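Local coordinates for protein N-terminal acetyltransferase B complex subunit MDM20 (Candida albicans, PDB 5K04) that probably serves as the helical, non-catalytic subunit of the NatB N-terminal acetyltransferase complex, which acetylates protein N-termini, at residues T111-W116 with M134-N139; V128-F133 with L147-S152; L76-L81 with L96-A101. All coordinates share one frame; numbering follows the deposited sequence.

Contact 1: residues T111-W116 with M134-N139; sequences TLCLSW and MYLNKN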
loop_
_atom_site.group_PDB
_atom_site.type_symbol
_atom_site.label_atom_id
_atom_site.label_comp_id
_atom_site.label_asym_id
_atom_site.label_seq_id
_atom_site.Cartn_x
_atom_site.Cartn_y
_atom_site.Cartn_z
ATOM N N THR A 111 10.499 19.487 26.498
ATOM C CA THR A 111 11.620 19.024 25.677
ATOM C C THR A 111 11.868 17.525 25.838
ATOM O O THR A 111 12.100 16.817 24.849
ATOM C CB THR A 111 12.874 19.823 26.041
ATOM O OG1 THR A 111 12.591 21.224 25.930
ATOM C CG2 THR A 111 14.014 19.492 25.105
ATOM N N LEU A 112 11.837 17.024 27.081
ATOM C CA LEU A 112 12.015 15.593 27.297
ATOM C C LEU A 112 10.874 14.802 26.665
ATOM O O LEU A 112 11.106 13.808 25.968
ATOM C CB LEU A 112 12.109 15.286 28.788
ATOM C CG LEU A 112 13.355 15.701 29.565
ATOM C CD1 LEU A 112 13.119 15.463 31.046
ATOM C CD2 LEU A 112 14.585 14.943 29.082
ATOM N N CYS A 113 9.635 15.249 26.889
ATOM C CA CYS A 113 8.470 14.533 26.385
ATOM C C CYS A 113 8.465 14.475 24.860
ATOM O O CYS A 113 8.137 13.436 24.280
ATOM C CB CYS A 113 7.191 15.179 26.928
ATOM S SG CYS A 113 6.825 14.811 28.649
ATOM N N LEU A 114 8.897 15.558 24.191
ATOM C CA LEU A 114 8.890 15.574 22.725
ATOM C C LEU A 114 9.953 14.649 22.145
ATOM O O LEU A 114 9.723 14.012 21.111
ATOM C CB LEU A 114 9.081 17.002 22.197
ATOM C CG LEU A 114 7.915 17.957 22.515
ATOM C CD1 LEU A 114 8.135 19.355 21.947
ATOM C CD2 LEU A 114 6.561 17.396 22.066
ATOM N N SER A 115 11.130 14.574 22.783
ATOM C CA SER A 115 12.144 13.590 22.392
ATOM C C SER A 115 11.624 12.167 22.601
ATOM O O SER A 115 11.705 11.320 21.707
ATOM C CB SER A 115 13.429 13.838 23.195
ATOM O OG SER A 115 14.327 12.748 23.139
ATOM N N TRP A 116 11.089 11.900 23.801
ATOM C CA TRP A 116 10.409 10.649 24.117
ATOM C C TRP A 116 9.392 10.276 23.047
ATOM O O TRP A 116 9.335 9.131 22.590
ATOM C CB TRP A 116 9.715 10.804 25.473
ATOM C CG TRP A 116 9.308 9.544 26.121
ATOM C CD1 TRP A 116 9.501 8.275 25.650
ATOM C CD2 TRP A 116 8.645 9.410 27.386
ATOM N NE1 TRP A 116 8.997 7.361 26.543
ATOM C CE2 TRP A 116 8.459 8.033 27.613
ATOM C CE3 TRP A 116 8.172 10.322 28.331
ATOM C CZ2 TRP A 116 7.825 7.547 28.755
ATOM C CZ3 TRP A 116 7.548 9.842 29.470
ATOM C CH2 TRP A 116 7.381 8.465 29.675
ATOM N N MET A 134 0.291 12.478 29.122
ATOM C CA MET A 134 -0.114 12.742 30.498
ATOM C C MET A 134 0.889 13.658 31.199
ATOM O O MET A 134 0.509 14.670 31.799
ATOM C CB MET A 134 -0.287 11.421 31.261
ATOM C CG MET A 134 -0.831 11.568 32.708
ATOM S SD MET A 134 0.414 11.953 33.919
ATOM C CE MET A 134 1.261 10.397 33.855
ATOM N N TYR A 135 2.179 13.308 31.144
ATOM C CA TYR A 135 3.208 14.172 31.724
ATOM C C TYR A 135 3.215 15.542 31.057
ATOM O O TYR A 135 3.335 16.574 31.724
ATOM C CB TYR A 135 4.585 13.524 31.591
ATOM C CG TYR A 135 4.857 12.414 32.580
ATOM C CD1 TYR A 135 5.125 12.702 33.908
ATOM C CD2 TYR A 135 4.875 11.079 32.180
ATOM C CE1 TYR A 135 5.395 11.697 34.829
ATOM C CE2 TYR A 135 5.147 10.059 33.098
ATOM C CZ TYR A 135 5.402 10.382 34.425
ATOM O OH TYR A 135 5.665 9.405 35.356
ATOM N N LEU A 136 3.077 15.564 29.738
ATOM C CA LEU A 136 3.178 16.806 28.991
ATOM C C LEU A 136 1.998 17.728 29.277
ATOM O O LEU A 136 2.118 18.954 29.172
ATOM C CB LEU A 136 3.274 16.475 27.504
ATOM C CG LEU A 136 3.580 17.637 26.570
ATOM C CD1 LEU A 136 4.913 18.273 26.942
ATOM C CD2 LEU A 136 3.581 17.151 25.134
ATOM N N ASN A 137 0.860 17.159 29.634
ATOM C CA ASN A 137 -0.321 17.947 29.926
ATOM C C ASN A 137 -0.380 18.385 31.381
ATOM O O ASN A 137 -1.090 19.347 31.705
ATOM C CB ASN A 137 -1.566 17.139 29.573
ATOM C CG ASN A 137 -2.833 17.905 29.805
ATOM O OD1 ASN A 137 -3.109 18.899 29.120
ATOM N ND2 ASN A 137 -3.632 17.442 30.769
ATOM N N LYS A 138 0.340 17.694 32.263
ATOM C CA LYS A 138 0.372 18.101 33.658
ATOM C C LYS A 138 1.232 19.347 33.813
ATOM O O LYS A 138 0.765 20.389 34.287
ATOM C CB LYS A 138 0.885 16.937 34.506
ATOM C CG LYS A 138 0.800 17.135 36.004
ATOM C CD LYS A 138 0.598 15.808 36.727
ATOM C CE LYS A 138 -0.642 15.077 36.222
ATOM N NZ LYS A 138 -1.876 15.932 36.262
ATOM N N ASN A 139 2.484 19.263 33.372
ATOM C CA ASN A 139 3.375 20.416 33.228
ATOM C C ASN A 139 3.217 21.048 31.845
ATOM O O ASN A 139 4.176 21.253 31.105
ATOM C CB ASN A 139 4.820 19.998 33.488
ATOM C CG ASN A 139 5.041 19.440 34.903
ATOM O OD1 ASN A 139 4.314 19.774 35.843
ATOM N ND2 ASN A 139 6.060 18.590 35.050
#

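Contact 2: residues V128-F133 with L147-S152; sequences VFNRIF and LWYAFS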
loop_
_atom_site.group_PDB
_atom_site.type_symbol
_atom_site.label_atom_id
_atom_site.label_comp_id
_atom_site.label_asym_id
_atom_site.label_seq_id
_atom_site.Cartn_x
_atom_site.Cartn_y
_atom_site.Cartn_z
ATOM N N VAL A 128 2.251 4.311 25.763
ATOM C CA VAL A 128 3.369 5.241 25.874
ATOM C C VAL A 128 2.961 6.629 25.382
ATOM O O VAL A 128 3.204 7.628 26.065
ATOM C CB VAL A 128 4.589 4.691 25.115
ATOM C CG1 VAL A 128 5.565 5.793 24.807
ATOM C CG2 VAL A 128 5.267 3.627 25.957
ATOM N N PHE A 129 2.321 6.709 24.205
ATOM C CA PHE A 129 1.801 7.987 23.726
ATOM C C PHE A 129 0.983 8.671 24.813
ATOM O O PHE A 129 1.189 9.847 25.129
ATOM C CB PHE A 129 0.920 7.787 22.487
ATOM C CG PHE A 129 1.674 7.603 21.199
ATOM C CD1 PHE A 129 2.759 6.748 21.119
ATOM C CD2 PHE A 129 1.250 8.253 20.044
ATOM C CE1 PHE A 129 3.434 6.564 19.919
ATOM C CE2 PHE A 129 1.919 8.080 18.840
ATOM C CZ PHE A 129 3.014 7.232 18.780
ATOM N N ASN A 130 0.036 7.927 25.389
ATOM C CA ASN A 130 -0.858 8.468 26.398
ATOM C C ASN A 130 -0.103 8.804 27.679
ATOM O O ASN A 130 -0.413 9.797 28.346
ATOM C CB ASN A 130 -1.975 7.460 26.667
ATOM C CG ASN A 130 -2.811 7.830 27.856
ATOM O OD1 ASN A 130 -2.491 7.482 28.993
ATOM N ND2 ASN A 130 -3.897 8.555 27.602
ATOM N N ARG A 131 0.896 7.993 28.026
ATOM C CA ARG A 131 1.735 8.320 29.170
ATOM C C ARG A 131 2.558 9.579 28.912
ATOM O O ARG A 131 2.681 10.436 29.792
ATOM C CB ARG A 131 2.644 7.139 29.518
ATOM C CG ARG A 131 3.471 7.382 30.777
ATOM C CD ARG A 131 3.556 6.131 31.652
ATOM N NE ARG A 131 4.334 5.061 31.033
ATOM C CZ ARG A 131 3.836 3.893 30.642
ATOM N NH1 ARG A 131 2.548 3.621 30.810
ATOM N NH2 ARG A 131 4.633 2.992 30.087
ATOM N N ILE A 132 3.133 9.709 27.713
ATOM C CA ILE A 132 3.890 10.915 27.387
ATOM C C ILE A 132 2.992 12.133 27.481
ATOM O O ILE A 132 3.335 13.144 28.105
ATOM C CB ILE A 132 4.505 10.810 25.985
ATOM C CG1 ILE A 132 5.569 9.722 25.967
ATOM C CG2 ILE A 132 5.065 12.173 25.556
ATOM C CD1 ILE A 132 6.017 9.349 24.565
ATOM N N PHE A 133 1.820 12.041 26.858
ATOM C CA PHE A 133 0.887 13.148 26.843
ATOM C C PHE A 133 0.374 13.475 28.241
ATOM O O PHE A 133 0.079 14.638 28.535
ATOM C CB PHE A 133 -0.248 12.807 25.880
ATOM C CG PHE A 133 0.206 12.668 24.449
ATOM C CD1 PHE A 133 1.401 13.230 24.029
ATOM C CD2 PHE A 133 -0.555 11.990 23.523
ATOM C CE1 PHE A 133 1.831 13.109 22.702
ATOM C CE2 PHE A 133 -0.135 11.867 22.198
ATOM C CZ PHE A 133 1.063 12.422 21.795
ATOM N N LEU A 147 -5.486 18.317 23.989
ATOM C CA LEU A 147 -6.088 17.608 22.867
ATOM C C LEU A 147 -5.317 16.333 22.551
ATOM O O LEU A 147 -5.918 15.279 22.317
ATOM C CB LEU A 147 -6.136 18.532 21.643
ATOM C CG LEU A 147 -7.135 19.682 21.765
ATOM C CD1 LEU A 147 -6.790 20.862 20.866
ATOM C CD2 LEU A 147 -8.512 19.143 21.403
ATOM N N TRP A 148 -3.980 16.431 22.508
ATOM C CA TRP A 148 -3.117 15.262 22.339
ATOM C C TRP A 148 -3.494 14.158 23.315
ATOM O O TRP A 148 -3.782 13.016 22.930
ATOM C CB TRP A 148 -1.656 15.663 22.562
ATOM C CG TRP A 148 -1.060 16.489 21.454
ATOM C CD1 TRP A 148 -1.712 17.007 20.372
ATOM C CD2 TRP A 148 0.325 16.868 21.308
ATOM N NE1 TRP A 148 -0.820 17.692 19.561
ATOM C CE2 TRP A 148 0.433 17.616 20.108
ATOM C CE3 TRP A 148 1.478 16.644 22.070
ATOM C CZ2 TRP A 148 1.644 18.155 19.666
ATOM C CZ3 TRP A 148 2.689 17.179 21.630
ATOM C CH2 TRP A 148 2.757 17.928 20.439
ATOM N N TYR A 149 -3.493 14.510 24.600
ATOM C CA TYR A 149 -3.777 13.562 25.666
ATOM C C TYR A 149 -5.147 12.921 25.469
ATOM O O TYR A 149 -5.282 11.696 25.537
ATOM C CB TYR A 149 -3.675 14.313 26.990
ATOM C CG TYR A 149 -3.699 13.470 28.225
ATOM C CD1 TYR A 149 -3.220 12.161 28.208
ATOM C CD2 TYR A 149 -4.196 13.984 29.426
ATOM C CE1 TYR A 149 -3.230 11.378 29.355
ATOM C CE2 TYR A 149 -4.208 13.202 30.593
ATOM C CZ TYR A 149 -3.719 11.900 30.549
ATOM O OH TYR A 149 -3.727 11.112 31.678
ATOM N N ALA A 150 -6.160 13.745 25.166
ATOM C CA ALA A 150 -7.521 13.263 24.927
ATOM C C ALA A 150 -7.583 12.351 23.712
ATOM O O ALA A 150 -8.193 11.272 23.747
ATOM C CB ALA A 150 -8.463 14.453 24.730
ATOM N N PHE A 151 -6.978 12.790 22.614
ATOM C CA PHE A 151 -6.954 11.971 21.409
ATOM C C PHE A 151 -6.253 10.638 21.663
ATOM O O PHE A 151 -6.661 9.605 21.118
ATOM C CB PHE A 151 -6.277 12.753 20.275
ATOM C CG PHE A 151 -6.305 12.042 18.953
ATOM C CD1 PHE A 151 -7.500 11.854 18.275
ATOM C CD2 PHE A 151 -5.132 11.564 18.393
ATOM C CE1 PHE A 151 -7.516 11.193 17.053
ATOM C CE2 PHE A 151 -5.142 10.917 17.178
ATOM C CZ PHE A 151 -6.336 10.726 16.505
ATOM N N SER A 152 -5.226 10.642 22.521
ATOM C CA SER A 152 -4.486 9.421 22.817
ATOM C C SER A 152 -5.355 8.398 23.537
ATOM O O SER A 152 -5.051 7.202 23.481
ATOM C CB SER A 152 -3.238 9.746 23.647
ATOM O OG SER A 152 -3.566 10.149 24.969
#

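Contact 3: residues L76-L81 with L96-A101; sequences LTIEKL and LVYENA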
loop_
_atom_site.group_PDB
_atom_site.type_symbol
_atom_site.label_atom_id
_atom_site.label_comp_id
_atom_site.label_asym_id
_atom_site.label_seq_id
_atom_site.Cartn_x
_atom_site.Cartn_y
_atom_site.Cartn_z
ATOM N N LEU A 76 20.391 12.793 25.288
ATOM C CA LEU A 76 20.962 11.710 24.487
ATOM C C LEU A 76 21.160 10.451 25.317
ATOM O O LEU A 76 20.861 9.343 24.857
ATOM C CB LEU A 76 22.290 12.146 23.864
ATOM C CG LEU A 76 22.211 12.988 22.594
ATOM C CD1 LEU A 76 23.600 13.302 22.057
ATOM C CD2 LEU A 76 21.368 12.282 21.540
ATOM N N THR A 77 21.672 10.602 26.541
ATOM C CA THR A 77 21.884 9.445 27.402
ATOM C C THR A 77 20.559 8.785 27.770
ATOM O O THR A 77 20.456 7.553 27.792
ATOM C CB THR A 77 22.654 9.861 28.657
ATOM O OG1 THR A 77 21.788 10.592 29.532
ATOM C CG2 THR A 77 23.808 10.754 28.290
ATOM N N ILE A 78 19.531 9.591 28.048
ATOM C CA ILE A 78 18.213 9.042 28.359
ATOM C C ILE A 78 17.683 8.250 27.176
ATOM O O ILE A 78 17.216 7.115 27.327
ATOM C CB ILE A 78 17.246 10.168 28.761
ATOM C CG1 ILE A 78 17.656 10.767 30.108
ATOM C CG2 ILE A 78 15.811 9.654 28.805
ATOM C CD1 ILE A 78 17.126 12.169 30.350
ATOM N N GLU A 79 17.767 8.839 25.975
ATOM C CA GLU A 79 17.276 8.175 24.769
ATOM C C GLU A 79 17.931 6.815 24.592
ATOM O O GLU A 79 17.254 5.826 24.289
ATOM C CB GLU A 79 17.528 9.050 23.533
ATOM C CG GLU A 79 16.677 10.322 23.441
ATOM C CD GLU A 79 17.044 11.227 22.263
ATOM O OE1 GLU A 79 18.043 10.943 21.564
ATOM O OE2 GLU A 79 16.328 12.229 22.037
ATOM N N LYS A 80 19.246 6.739 24.801
ATOM C CA LYS A 80 19.938 5.478 24.570
ATOM C C LYS A 80 19.552 4.444 25.618
ATOM O O LYS A 80 19.208 3.306 25.277
ATOM C CB LYS A 80 21.446 5.705 24.532
ATOM C CG LYS A 80 21.842 6.622 23.406
ATOM C CD LYS A 80 23.336 6.653 23.193
ATOM C CE LYS A 80 23.663 7.435 21.924
ATOM N NZ LYS A 80 25.015 7.082 21.410
ATOM N N LEU A 81 19.567 4.829 26.895
ATOM C CA LEU A 81 19.070 3.942 27.946
ATOM C C LEU A 81 17.693 3.380 27.597
ATOM O O LEU A 81 17.513 2.160 27.505
ATOM C CB LEU A 81 19.011 4.675 29.287
ATOM C CG LEU A 81 20.292 4.845 30.089
ATOM C CD1 LEU A 81 19.968 5.587 31.362
ATOM C CD2 LEU A 81 20.915 3.499 30.403
ATOM N N LEU A 96 10.895 4.424 32.531
ATOM C CA LEU A 96 11.300 5.039 33.789
ATOM C C LEU A 96 12.450 6.035 33.624
ATOM O O LEU A 96 12.586 6.952 34.442
ATOM C CB LEU A 96 11.673 3.942 34.790
ATOM C CG LEU A 96 11.244 4.183 36.244
ATOM C CD1 LEU A 96 9.767 4.583 36.309
ATOM C CD2 LEU A 96 11.511 2.941 37.084
ATOM N N VAL A 97 13.293 5.874 32.600
ATOM C CA VAL A 97 14.386 6.824 32.397
ATOM C C VAL A 97 13.832 8.220 32.150
ATOM O O VAL A 97 14.287 9.204 32.741
ATOM C CB VAL A 97 15.291 6.376 31.238
ATOM C CG1 VAL A 97 16.617 7.124 31.301
ATOM C CG2 VAL A 97 15.527 4.893 31.287
ATOM N N TYR A 98 12.838 8.320 31.262
ATOM C CA TYR A 98 12.240 9.615 30.962
ATOM C C TYR A 98 11.423 10.133 32.141
ATOM O O TYR A 98 11.529 11.312 32.504
ATOM C CB TYR A 98 11.372 9.503 29.714
ATOM C CG TYR A 98 12.108 9.524 28.385
ATOM C CD1 TYR A 98 12.488 10.723 27.804
ATOM C CD2 TYR A 98 12.362 8.350 27.682
ATOM C CE1 TYR A 98 13.136 10.755 26.572
ATOM C CE2 TYR A 98 12.998 8.377 26.448
ATOM C CZ TYR A 98 13.387 9.584 25.902
ATOM O OH TYR A 98 14.025 9.625 24.684
ATOM N N GLU A 99 10.605 9.262 32.751
ATOM C CA GLU A 99 9.753 9.674 33.868
ATOM C C GLU A 99 10.582 10.188 35.034
ATOM O O GLU A 99 10.221 11.182 35.675
ATOM C CB GLU A 99 8.875 8.512 34.331
ATOM C CG GLU A 99 7.922 7.964 33.285
ATOM C CD GLU A 99 7.073 6.818 33.810
ATOM O OE1 GLU A 99 6.411 6.990 34.854
ATOM O OE2 GLU A 99 7.082 5.739 33.184
ATOM N N ASN A 100 11.690 9.511 35.333
ATOM C CA ASN A 100 12.558 9.972 36.408
ATOM C C ASN A 100 13.132 11.344 36.088
ATOM O O ASN A 100 13.235 12.202 36.971
ATOM C CB ASN A 100 13.674 8.954 36.657
ATOM C CG ASN A 100 13.177 7.688 37.359
ATOM O OD1 ASN A 100 12.149 7.699 38.038
ATOM N ND2 ASN A 100 13.910 6.594 37.190
ATOM N N ALA A 101 13.486 11.576 34.821
ATOM C CA ALA A 101 14.047 12.868 34.431
ATOM C C ALA A 101 13.006 13.977 34.527
ATOM O O ALA A 101 13.304 15.083 34.993
ATOM C CB ALA A 101 14.613 12.786 33.011
#

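Contact 1: residues T111-W116 with M134-N139
C113 lies against the CB of Y135 and the CD1 branch of L136, its CB 3.8 Å from L136 CD1 and its SG 3.9 Å from Y135 CB. The thiol thus reaches the helix surface where these two side chains leave it, and SG also comes within 4.0 Å of L136 N. The two methyls of L136 divide the work. With CG anti to its backbone N (chi1 -172°), the side chain leans toward helix 109-120; CD1 meets the cysteine, while CD2 makes a looser contact with L114 CD2 at 4.3 Å. These are two helices of the all-helical, TPR-like array expected of a NatB auxiliary subunit, running antiparallel at 157° with their short axes 9.7 Å apart. C113 and L136 have the nearest CA atoms across the gap, 6.3 Å from each other. One turn further along from C113, W116 brings the CZ3 corner of its indole 4.0 Å from Y135 CD2; the tyrosine carbon lies near the indole plane, at its edge. A face of the Y135 ring is covered from within its own helix by M134 CE, which sits 3.9 Å above the ring centre. The Y135 hydroxyl is hydrogen-bonded to E99 OE1, so Y135 joins the apolar seam at its CB and CD2 while its polar end is held by helix 91-104. W116 is stacked on Y98 of that same helix, and L136 also packs on H145 and W148 of helix 143-157.

Contact 2: residues V128-F133 with L147-S152
F133 is the main wedge between the two helices, its ring held in a slot formed by both. On one face W148 CB makes a CH-pi contact, 3.9 Å from the ring centroid and almost on the normal. On the opposite face lies the carbonyl oxygen of F129, one turn back in the same helix and displaced toward the ring rim. S152 CB closes the edge in the ring plane, 3.5 Å from F133 CD2, and F133 CE1 reaches W148 CE3 at 3.6 Å. The phenyl and indole planes are inclined at 47°, an oblique pairing. The CB of F133 packs on Y149, whose CG is anti to the backbone N (chi1 -170°), which lays a ring face over F133 O and takes CE1 to 3.4 Å from N130 O. N130 adds the polar link of this largely apolar contact: ND2 donates to S152 OG over 3.1 Å, moderately bent (N-H...O 145°) and tilted from the amide plane. The axes are 8.6 Å apart, the CA atoms of F133 and Y149 4.8 Å, those of N130 and S152 5.2 Å. Such an antiparallel pair of successive helices is consistent with a TPR-like build. W148 extends the core to L114 of helix 109-120 and hydrogen-bonds F484 O through NE1, Y149 packs on L175 of helix 162-177, and F151 on L492 of helix 489-503.

Contact 3: residues L76-L81 with L96-A101
I78 projects into the groove between V97, Y98 and A101, and nearly every carbon of its side chain finds a partner there. At the root, CB is 4.0 Å from V97 CG1. The methyl branch CG2, placed anti to the backbone N while CG1 stays beside it (chi1 -68°), drops onto the face of Y98: it sits 3.5 Å from the ring centroid and 6° off the normal, a well-centred CH-pi contact. The same methyl is 3.6 Å from V97 CG1, so it is lodged between an aromatic face and a valine. I78 CG1 is 4.0 Å from V97 CG1, the two side chains passing each other in opposite directions, and the tip, CD1, ends 3.7 Å from A101 CB, one turn beyond V97. L81 meets V97 at about a right angle, L81 CD1 3.7 Å from V97 CG1. Y98 runs past I78 until its hydroxyl lies beside E79 CG, with a weak hydrogen bond to S115 OG; the glutamate carboxylate also continues to S115, to which OE2 is hydrogen-bonded. Helices 75-87 and 91-104 are antiparallel (148°), consistent with successive helices of a TPR-like array. L81 leans on L46 of helix 42-55 and L67 of helix 58-69, V97 on L68 of the latter. Toward helix 109-120, A101 packs on L112 and E79 on N119.

Overall arrangement
The three contacts follow the chain through five consecutive helices, from 75-87 to 143-157, and lie side by side in one helical array. Contacts 1 and 2 share helix 126-138, their centres about 10 Å apart; between them I132 packs on W116, and its CG2 lies 3.6 Å from C113 O. Contact 3 lies about 12 Å from contact 1, centre to centre, joined to it by the hydrogen bond between Y135 OH and E99 OE1, 2.6 Å apart. Contacts 2 and 3, about 19 Å apart between centres, are bridged by a long, weak ion pair between R131 and E99. The contact centres lie 28 to 34 Å from the centre of the chain, and none of the three touches the other protein chain of the assembly.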